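Local structure of beta-glucosidase (Saccharopolyspora erythraea D, 5M6G) at residues 57-60 with 61-64; 250-253 with 254-258; 416-419 with 420-423. The protein probably hydrolyses terminal, non-reducing beta-D-glucosyl residues to release beta-D-glucose, as a two-domain member of glycosyl hydrolase family 3. All coordinates share one frame; numbering follows the deposited sequence.

Interaction 1. Residues 57-60 with 61-64; sequences RMSL and DDKL. With GOL (glycerol), chain H.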
# COMPACT_ATOMS: atom_id res chain seq x y z
N ARG A 57 25.76 -26.49 -1.53
CA ARG A 57 25.74 -27.15 -0.23
C ARG A 57 24.33 -27.49 0.27
O ARG A 57 24.20 -28.18 1.28
CB ARG A 57 26.45 -26.27 0.81
CG ARG A 57 27.87 -25.92 0.42
CD ARG A 57 28.43 -24.80 1.28
NE ARG A 57 29.73 -24.37 0.77
CZ ARG A 57 30.88 -24.95 1.08
NH1 ARG A 57 30.89 -26.00 1.90
NH2 ARG A 57 32.02 -24.49 0.58
N MET A 58 23.29 -27.03 -0.42
CA MET A 58 21.93 -27.20 0.08
C MET A 58 21.33 -28.53 -0.35
O MET A 58 21.49 -28.96 -1.50
CB MET A 58 21.04 -26.06 -0.40
CG MET A 58 21.42 -24.72 0.20
SD MET A 58 20.55 -23.34 -0.60
CE MET A 58 18.93 -23.44 0.14
N SER A 59 20.64 -29.18 0.58
CA SER A 59 19.77 -30.29 0.24
C SER A 59 18.51 -29.77 -0.43
O SER A 59 18.17 -28.58 -0.34
CB SER A 59 19.37 -31.07 1.49
OG SER A 59 18.60 -30.25 2.35
N LEU A 60 17.80 -30.67 -1.10
CA LEU A 60 16.50 -30.30 -1.65
C LEU A 60 15.60 -29.72 -0.56
O LEU A 60 14.93 -28.71 -0.78
CB LEU A 60 15.84 -31.51 -2.32
CG LEU A 60 14.41 -31.23 -2.82
CD1 LEU A 60 14.39 -30.04 -3.76
CD2 LEU A 60 13.85 -32.47 -3.51
N ASP A 61 15.60 -30.33 0.63
CA ASP A 61 14.77 -29.83 1.71
C ASP A 61 15.16 -28.41 2.10
O ASP A 61 14.29 -27.59 2.43
CB ASP A 61 14.84 -30.76 2.93
CG ASP A 61 13.99 -32.00 2.75
OD1 ASP A 61 13.48 -32.22 1.63
OD2 ASP A 61 13.84 -32.78 3.71
N ASP A 62 16.46 -28.08 2.08
CA ASP A 62 16.86 -26.69 2.33
C ASP A 62 16.25 -25.77 1.29
O ASP A 62 15.77 -24.67 1.61
CB ASP A 62 18.38 -26.55 2.32
CG ASP A 62 19.08 -27.34 3.44
OD1 ASP A 62 18.58 -27.32 4.58
OD2 ASP A 62 20.14 -27.95 3.17
N LYS A 63 16.27 -26.19 0.02
CA LYS A 63 15.77 -25.36 -1.07
C LYS A 63 14.26 -25.19 -0.99
O LYS A 63 13.73 -24.12 -1.28
CB LYS A 63 16.17 -25.97 -2.42
CG LYS A 63 17.67 -25.92 -2.71
CD LYS A 63 18.00 -26.63 -4.03
CE LYS A 63 19.51 -26.80 -4.20
NZ LYS A 63 19.78 -27.65 -5.41
N LEU A 64 13.54 -26.25 -0.60
CA LEU A 64 12.09 -26.13 -0.45
C LEU A 64 11.75 -25.15 0.66
O LEU A 64 10.87 -24.29 0.50
CB LEU A 64 11.47 -27.49 -0.17
CG LEU A 64 11.75 -28.53 -1.26
CD1 LEU A 64 11.20 -29.88 -0.84
CD2 LEU A 64 11.15 -28.10 -2.62
C1 GOL H . 23.58 -28.85 5.94
O1 GOL H . 24.15 -30.08 6.32
C2 GOL H . 23.38 -28.86 4.43
O2 GOL H . 24.65 -28.95 3.82
C3 GOL H . 22.54 -30.07 4.05
O3 GOL H . 21.26 -29.94 4.65
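Ser59 and Asp62 form a capping box at the start of helix 60-66, in the TIM-barrel-type N-terminal domain. Ser59 is the N-cap: its OG accepts from Asp62 N at 3.1 Å, N-H...O angle 156°. The return bond runs from Ser59 N to Asp62 OD2 at 2.9 Å, on the anti side of the carboxylate and 27° out of its plane. Asp62 has CG turned to the backbone N side, opposite its carbonyl carbon (chi1 -64°), which brings the carboxylate back to Ser59 N and OG; a weak bond from Ser59 OG reaches the same OD2.

The packed side is largely apolar, edged by salt bridges. Met58 is buried, its CB 3.8 Å from Asp62 CB and its CE near Lys63 CG, while helix 363-379 meets it through Asn370 and Leu374. Leu60 CD1 lies 3.9 Å from Leu64 CG, and Leu64 packs on Ile349 and Leu352 of helix 345-357. Polar ends reach the same two helices, since Lys63 NZ pairs with Asp367 and Asp61 with Arg353.

On the looser side sits a glycerol, probably from the crystallisation liquor, bridging the Arg57 carbonyl to the cap. Its O2 donates to Arg57 O at 2.7 Å, and its O3 to Asp62 OD2, also at 2.7 Å. That single carboxylate oxygen therefore receives Ser59 N, the weak Ser59 OG bond and glycerol O3.

Interaction 2. Residues 250-253 with 254-258; sequences ISEQ and ELREI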
# COMPACT_ATOMS: atom_id res chain seq x y z
N ILE A 250 -10.02 -8.39 -20.62
CA ILE A 250 -9.52 -7.40 -21.57
C ILE A 250 -8.54 -8.08 -22.52
O ILE A 250 -8.01 -9.16 -22.24
CB ILE A 250 -8.85 -6.19 -20.88
CG1 ILE A 250 -7.56 -6.63 -20.18
CG2 ILE A 250 -9.79 -5.52 -19.87
CD1 ILE A 250 -6.86 -5.47 -19.46
N SER A 251 -8.29 -7.44 -23.66
CA SER A 251 -7.35 -7.99 -24.62
C SER A 251 -5.93 -7.96 -24.05
O SER A 251 -5.63 -7.23 -23.10
CB SER A 251 -7.39 -7.19 -25.91
OG SER A 251 -6.85 -5.90 -25.69
N GLU A 252 -5.05 -8.77 -24.65
CA GLU A 252 -3.65 -8.68 -24.26
C GLU A 252 -3.09 -7.29 -24.56
O GLU A 252 -2.27 -6.77 -23.79
CB GLU A 252 -2.82 -9.75 -24.97
CG GLU A 252 -1.37 -9.71 -24.50
CD GLU A 252 -0.58 -10.93 -24.91
OE1 GLU A 252 -1.19 -11.86 -25.47
OE2 GLU A 252 0.64 -10.93 -24.67
N GLN A 253 -3.54 -6.67 -25.65
CA GLN A 253 -3.13 -5.30 -25.93
C GLN A 253 -3.53 -4.36 -24.80
O GLN A 253 -2.72 -3.54 -24.35
CB GLN A 253 -3.73 -4.82 -27.25
CG GLN A 253 -3.26 -3.42 -27.63
CD GLN A 253 -3.88 -2.92 -28.92
OE1 GLN A 253 -4.69 -3.61 -29.54
NE2 GLN A 253 -3.50 -1.71 -29.33
N GLU A 254 -4.78 -4.45 -24.33
CA GLU A 254 -5.22 -3.56 -23.26
C GLU A 254 -4.45 -3.84 -21.97
O GLU A 254 -4.09 -2.91 -21.23
CB GLU A 254 -6.72 -3.70 -23.02
CG GLU A 254 -7.59 -3.20 -24.17
CD GLU A 254 -9.07 -3.55 -24.01
OE1 GLU A 254 -9.46 -4.74 -24.19
OE2 GLU A 254 -9.86 -2.63 -23.73
N LEU A 255 -4.21 -5.12 -21.68
CA LEU A 255 -3.43 -5.47 -20.50
C LEU A 255 -2.03 -4.89 -20.59
O LEU A 255 -1.52 -4.30 -19.63
CB LEU A 255 -3.38 -6.99 -20.33
CG LEU A 255 -2.71 -7.54 -19.07
CD1 LEU A 255 -3.59 -7.30 -17.86
CD2 LEU A 255 -2.38 -9.04 -19.21
N ARG A 256 -1.40 -5.00 -21.77
CA ARG A 256 -0.05 -4.51 -21.96
C ARG A 256 0.02 -2.99 -21.99
O ARG A 256 1.02 -2.40 -21.55
CB ARG A 256 0.55 -5.08 -23.25
CG ARG A 256 0.82 -6.56 -23.18
CD ARG A 256 1.28 -7.09 -24.52
NE ARG A 256 1.92 -8.40 -24.39
CZ ARG A 256 3.21 -8.57 -24.15
NH1 ARG A 256 4.01 -7.53 -23.99
NH2 ARG A 256 3.71 -9.81 -24.05
N GLU A 257 -1.02 -2.33 -22.52
CA GLU A 257 -0.96 -0.87 -22.65
C GLU A 257 -1.36 -0.15 -21.37
O GLU A 257 -0.82 0.93 -21.09
CB GLU A 257 -1.85 -0.41 -23.81
CG GLU A 257 -1.34 -0.87 -25.16
CD GLU A 257 -2.17 -0.32 -26.30
OE1 GLU A 257 -3.27 0.19 -26.02
OE2 GLU A 257 -1.72 -0.42 -27.47
N ILE A 258 -2.26 -0.71 -20.57
CA ILE A 258 -2.76 -0.04 -19.37
C ILE A 258 -2.06 -0.55 -18.10
O ILE A 258 -1.56 0.24 -17.30
CB ILE A 258 -4.29 -0.19 -19.26
CG1 ILE A 258 -4.98 0.40 -20.48
CG2 ILE A 258 -4.79 0.46 -17.96
CD1 ILE A 258 -6.50 0.37 -20.42
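Glu254 OE1 is gripped twice by Ser251, from the backbone N at 3.0 Å (N-H...O angle 172°) and from OG at 3.2 Å. Both donors approach on the anti side of the carboxylate, moderately out of its plane. Glu254 N in turn donates to Ser251 OG at 2.9 Å, which completes a capping box with Ser251 as N-cap of helix 252-259 in the N-terminal domain. Ahead of the cap, Ile250 extends CD1 to within 3.9 Å of Leu255 CB, an apolar contact beside the polar box.

Within the first turns, Glu252 and Arg256, four residues apart, lie side by side and point the same way, with carboxylate and guanidinium nearly coplanar. CG opposite the backbone N (chi1 -176°) and an extended chain bring the Glu252 carboxylate alongside the Arg256 chain. Its OE2 meets Arg256 NE at 2.8 Å, in the guanidinium plane; the bond from NH2 is weak. Tyr291 OH also bonds Glu252 OE2, and Glu300 pairs with Arg256 NH2, tying this face to helix 290-300. A leucine in place of Arg256 would probably leave Glu252 and Glu300 without their shared positive partner and weaken the link between the two helices.

Gln253 and Glu257 cross with amide and carboxylate planes 85° apart. Gln253 NE2 keeps its acceptor in the amide plane, yet reaches Glu257 OE2 at 2.9 Å from above the carboxylate.

Interaction 3. Residues 416-419 with 420-423; sequences LRND and GVLP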
# COMPACT_ATOMS: atom_id res chain seq x y z
N LEU A 416 -11.90 21.31 -5.88
CA LEU A 416 -12.83 20.98 -6.95
C LEU A 416 -13.92 22.02 -7.16
O LEU A 416 -14.43 22.14 -8.28
CB LEU A 416 -13.48 19.63 -6.67
CG LEU A 416 -12.51 18.45 -6.66
CD1 LEU A 416 -13.18 17.18 -6.11
CD2 LEU A 416 -11.92 18.22 -8.06
N ARG A 417 -14.31 22.75 -6.12
CA ARG A 417 -15.27 23.84 -6.23
C ARG A 417 -14.89 24.88 -5.20
O ARG A 417 -14.46 24.54 -4.10
CB ARG A 417 -16.72 23.39 -6.00
CG ARG A 417 -17.31 22.52 -7.10
CD ARG A 417 -17.82 23.36 -8.27
NE ARG A 417 -18.27 22.50 -9.36
CZ ARG A 417 -19.50 22.01 -9.46
NH1 ARG A 417 -20.40 22.30 -8.52
NH2 ARG A 417 -19.84 21.23 -10.48
N ASN A 418 -15.06 26.15 -5.56
CA ASN A 418 -14.80 27.23 -4.61
C ASN A 418 -15.47 28.49 -5.13
O ASN A 418 -15.07 29.02 -6.17
CB ASN A 418 -13.31 27.46 -4.44
CG ASN A 418 -13.01 28.54 -3.45
OD1 ASN A 418 -13.82 28.83 -2.57
ND2 ASN A 418 -11.84 29.15 -3.58
N ASP A 419 -16.47 29.00 -4.40
CA ASP A 419 -17.11 30.25 -4.79
C ASP A 419 -16.43 31.47 -4.18
O ASP A 419 -16.89 32.59 -4.40
CB ASP A 419 -18.60 30.22 -4.43
CG ASP A 419 -18.85 30.25 -2.93
OD1 ASP A 419 -17.87 30.24 -2.15
OD2 ASP A 419 -20.04 30.27 -2.53
N GLY A 420 -15.36 31.27 -3.42
CA GLY A 420 -14.68 32.38 -2.78
C GLY A 420 -14.54 32.18 -1.28
O GLY A 420 -13.76 32.88 -0.64
N VAL A 421 -15.29 31.22 -0.73
CA VAL A 421 -15.20 30.96 0.70
C VAL A 421 -13.78 30.54 1.08
O VAL A 421 -13.30 30.87 2.18
CB VAL A 421 -16.25 29.91 1.13
CG1 VAL A 421 -16.09 28.60 0.34
CG2 VAL A 421 -16.20 29.66 2.63
N LEU A 422 -13.07 29.86 0.18
CA LEU A 422 -11.69 29.47 0.46
C LEU A 422 -10.74 30.41 -0.28
O LEU A 422 -11.05 30.88 -1.37
CB LEU A 422 -11.43 28.01 0.04
CG LEU A 422 -12.17 26.92 0.83
CD1 LEU A 422 -11.74 25.52 0.38
CD2 LEU A 422 -11.95 27.09 2.33
N PRO A 423 -9.58 30.71 0.33
CA PRO A 423 -9.15 30.24 1.66
C PRO A 423 -9.87 30.94 2.80
O PRO A 423 -10.27 32.10 2.67
CB PRO A 423 -7.65 30.57 1.68
CG PRO A 423 -7.50 31.70 0.74
CD PRO A 423 -8.54 31.52 -0.33
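Two overlapping Asx turns, at Asn418 and Asp419, end strand 414-418, an outermost strand of the mixed sheet in the C-terminal domain. With CG opposite the backbone N, the Asn418 amide extends across the mouth of the turn and faces the backbone of 420-422. Its OD1 accepts two N-H groups, Gly420 N at 3.0 Å, which closes the first Asx turn, and Leu422 N at 3.0 Å. The two donors arrive from opposite faces of the amide plane: Gly420 N stands well above it, 69° out, whereas Leu422 N is tilted by 25°. The other end of the amide donates, ND2 to Leu422 O at 2.9 Å, with the acceptor close to the amide plane but the donor above the plane of the Leu422 carbonyl. Asn418 thus holds both the N-H and the C=O of Leu422.

Asp419 makes the second Asx turn. Its OD1 receives Val421 N at 3.1 Å, nearly along the C-O axis, while OD2 bonds Asn554 ND2 beside the neighbouring strand 555-560. Gly420 has a positive phi of 126°, and a beta carbon there would clash with Asp419 O, which explains the absence of a side chain. Val421 CG1 lies 3.5 Å from Asp419 OD1, alongside the polar turn.

The apolar groups continue into the sheet: Val421 and Leu422 both touch Ala555 and Val535, and Leu422 is buried. The turn follows a classic beta bulge, where Leu416 and Arg417 both face Leu556. Three bonds on one neutral amide imply that the position and flip of Asn418 are fixed by its donor and acceptor ends together, since exchanging O and N would set ND2 against two backbone N-H groups.

Overall arrangement
All three contacts are local. Interaction 1 is partly buried, and interactions 2 and 3 lie at the surface. Interactions 1 and 2 share one domain and one device, a serine N-cap with an acidic residue three positions on, but on different helices whose contact centres are about 39 Å apart. Interaction 1 packs one side on two helices, through apolar side chains and salt bridges, while charged and amide pairs one turn apart distinguish the second. Interaction 3 belongs to the other domain, about 64 Å from interaction 1 between centres and across the chain's centre. There side-chain oxygens of Asn418 and Asp419 take the backbone N-H groups of a turn after a strand, as the serines do at the helix starts.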